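Local coordinates for 2-aminomuconate 6-semialdehyde dehydrogenase (Burkholderia cenocepacia, PDB 4U3W), which probably catalyses the NAD+-dependent oxidation of 2-aminomuconate 6-semialdehyde to 2-aminomuconate, as a member of the aldehyde dehydrogenase family, at residues A[445-448]-A[449-453]. Numbering follows the deposited sequence.
Sequences LARG and HRVAK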
ATOM      1  N   LEU A 445      14.442  22.707 -12.600  1.00 31.61           N
ATOM      2  CA  LEU A 445      13.363  21.930 -11.973  1.00 31.11           C
ATOM      3  C   LEU A 445      12.408  21.274 -12.975  1.00 32.32           C
ATOM      4  O   LEU A 445      12.257  20.050 -12.994  1.00 33.03           O
ATOM      5  CB  LEU A 445      12.547  22.829 -11.011  1.00 28.54           C
ATOM      6  CG  LEU A 445      11.333  22.183 -10.319  1.00 31.75           C
ATOM      7  CD1 LEU A 445      11.732  21.048  -9.300  1.00 28.45           C
ATOM      8  CD2 LEU A 445      10.533  23.305  -9.622  1.00 29.33           C
ATOM      9  N   ALA A 446      11.784  22.083 -13.825  1.00 32.37           N
ATOM     10  CA  ALA A 446      10.812  21.565 -14.779  1.00 32.83           C
ATOM     11  C   ALA A 446      11.465  20.579 -15.766  1.00 33.33           C
ATOM     12  O   ALA A 446      10.949  19.475 -16.003  1.00 30.06           O
ATOM     13  CB  ALA A 446      10.130  22.727 -15.522  1.00 37.41           C
ATOM     14  N   ARG A 447      12.599  20.982 -16.310  1.00 32.35           N
ATOM     15  CA  ARG A 447      13.304  20.152 -17.256  1.00 33.31           C
ATOM     16  C   ARG A 447      13.676  18.747 -16.716  1.00 33.28           C
ATOM     17  O   ARG A 447      13.498  17.728 -17.421  1.00 33.66           O
ATOM     18  CB  ARG A 447      14.574  20.856 -17.720  1.00 32.18           C
ATOM     19  CG  ARG A 447      15.135  20.117 -18.863  1.00 37.72           C
ATOM     20  CD  ARG A 447      16.621  20.237 -18.997  1.00 39.70           C
ATOM     21  NE  ARG A 447      17.135  21.535 -19.396  1.00 42.45           N
ATOM     22  CZ  ARG A 447      16.856  22.184 -20.521  1.00 47.08           C
ATOM     23  NH1 ARG A 447      17.466  23.331 -20.780  1.00 46.03           N
ATOM     24  NH2 ARG A 447      15.954  21.723 -21.371  1.00 50.54           N
ATOM     25  N   GLY A 448      14.213  18.697 -15.493  1.00 30.97           N
ATOM     26  CA  GLY A 448      14.642  17.452 -14.889  1.00 31.34           C
ATOM     27  C   GLY A 448      13.521  16.421 -14.874  1.00 33.22           C
ATOM     28  O   GLY A 448      13.712  15.264 -15.300  1.00 32.33           O
ATOM     29  N   HIS A 449      12.350  16.850 -14.387  1.00 32.09           N
ATOM     30  CA  HIS A 449      11.191  15.956 -14.271  1.00 34.41           C
ATOM     31  C   HIS A 449      10.533  15.654 -15.635  1.00 33.59           C
ATOM     32  O   HIS A 449      10.195  14.493 -15.916  1.00 35.37           O
ATOM     33  CB  HIS A 449      10.153  16.541 -13.273  1.00 28.03           C
ATOM     34  CG  HIS A 449      10.665  16.583 -11.865  1.00 28.20           C
ATOM     35  ND1 HIS A 449      10.904  15.443 -11.118  1.00 27.77           N
ATOM     36  CD2 HIS A 449      11.000  17.635 -11.072  1.00 29.95           C
ATOM     37  CE1 HIS A 449      11.393  15.786  -9.938  1.00 28.97           C
ATOM     38  NE2 HIS A 449      11.454  17.118  -9.881  1.00 29.66           N
ATOM     39  N   ARG A 450      10.382  16.661 -16.494  1.00 30.94           N
ATOM     40  CA  ARG A 450       9.660  16.402 -17.756  1.00 33.71           C
ATOM     41  C   ARG A 450      10.479  15.560 -18.736  1.00 32.90           C
ATOM     42  O   ARG A 450       9.898  14.754 -19.498  1.00 35.82           O
ATOM     43  CB  ARG A 450       9.225  17.705 -18.429  1.00 34.92           C
ATOM     44  CG  ARG A 450      10.301  18.446 -19.182  1.00 35.81           C
ATOM     45  CD  ARG A 450       9.786  19.846 -19.604  1.00 41.32           C
ATOM     46  NE  ARG A 450      10.864  20.577 -20.249  1.00 41.05           N
ATOM     47  CZ  ARG A 450      11.226  21.828 -19.982  1.00 42.94           C
ATOM     48  NH1 ARG A 450      10.550  22.571 -19.112  1.00 40.96           N
ATOM     49  NH2 ARG A 450      12.253  22.352 -20.646  1.00 44.57           N
ATOM     50  N   VAL A 451      11.805  15.711 -18.717  1.00 29.89           N
ATOM     51  CA  VAL A 451      12.653  14.878 -19.579  1.00 29.36           C
ATOM     52  C   VAL A 451      12.715  13.426 -19.034  1.00 34.32           C
ATOM     53  O   VAL A 451      12.528  12.464 -19.788  1.00 33.01           O
ATOM     54  CB  VAL A 451      14.102  15.425 -19.702  1.00 28.90           C
ATOM     55  CG1 VAL A 451      14.957  14.414 -20.438  1.00 31.11           C
ATOM     56  CG2 VAL A 451      14.132  16.758 -20.487  1.00 29.03           C
ATOM     57  N   ALA A 452      12.942  13.288 -17.729  1.00 29.48           N
ATOM     58  CA  ALA A 452      13.099  11.974 -17.096  1.00 28.70           C
ATOM     59  C   ALA A 452      11.902  11.088 -17.380  1.00 31.02           C
ATOM     60  O   ALA A 452      12.080   9.882 -17.604  1.00 30.94           O
ATOM     61  CB  ALA A 452      13.323  12.112 -15.553  1.00 26.82           C
ATOM     62  N   LYS A 453      10.696  11.682 -17.409  1.00 31.04           N
ATOM     63  CA  LYS A 453       9.446  10.917 -17.546  1.00 33.68           C
ATOM     64  C   LYS A 453       9.244  10.357 -18.966  1.00 35.74           C
ATOM     65  O   LYS A 453       8.464   9.428 -19.168  1.00 37.53           O
ATOM     66  CB  LYS A 453       8.228  11.814 -17.167  1.00 32.04           C
TER
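Arg447 and Arg450 meet on one flank of helix 445-452, the short helix of a beta-alpha-beta crossover between strands 437-441 and 459-462. The Arg450 chain turns back over the preceding turn: chi1 of 78° puts CG between the backbone N and the carbonyl carbon, and the chain then runs extended to NE. CA of Arg447 sits over the centre of one face of its guanidinium, 3.8 Å from the plane, while NH1 rests against CB of Ala446, a methyl small enough to let the flat group lie close to the helix. The two guanidinium planes stand 75° apart, and NH2 of Arg447 comes within 3.8 Å of NH2 of Arg450. Glu422 draws the two together, its OE1 salt-bridged to Arg447 NH2 and its OE2 to Arg450 NE; with several N-H groups, Arg447 also serves Asp284 through NH1.

On another flank His449 presents its ring edge to Leu445, with CD1 of the leucine in the ring plane and 3.9 Å from CD2 of the histidine. Histidine suits this tetramer interface because its two ring nitrogens reach two other subunits: ND1 is hydrogen-bonded to Tyr157 OH of the fourth and NE2 to His449 NE2 of the second. Under these side chains run the helical backbone bonds, among them Arg450 N to Ala446 O at 2.9 Å.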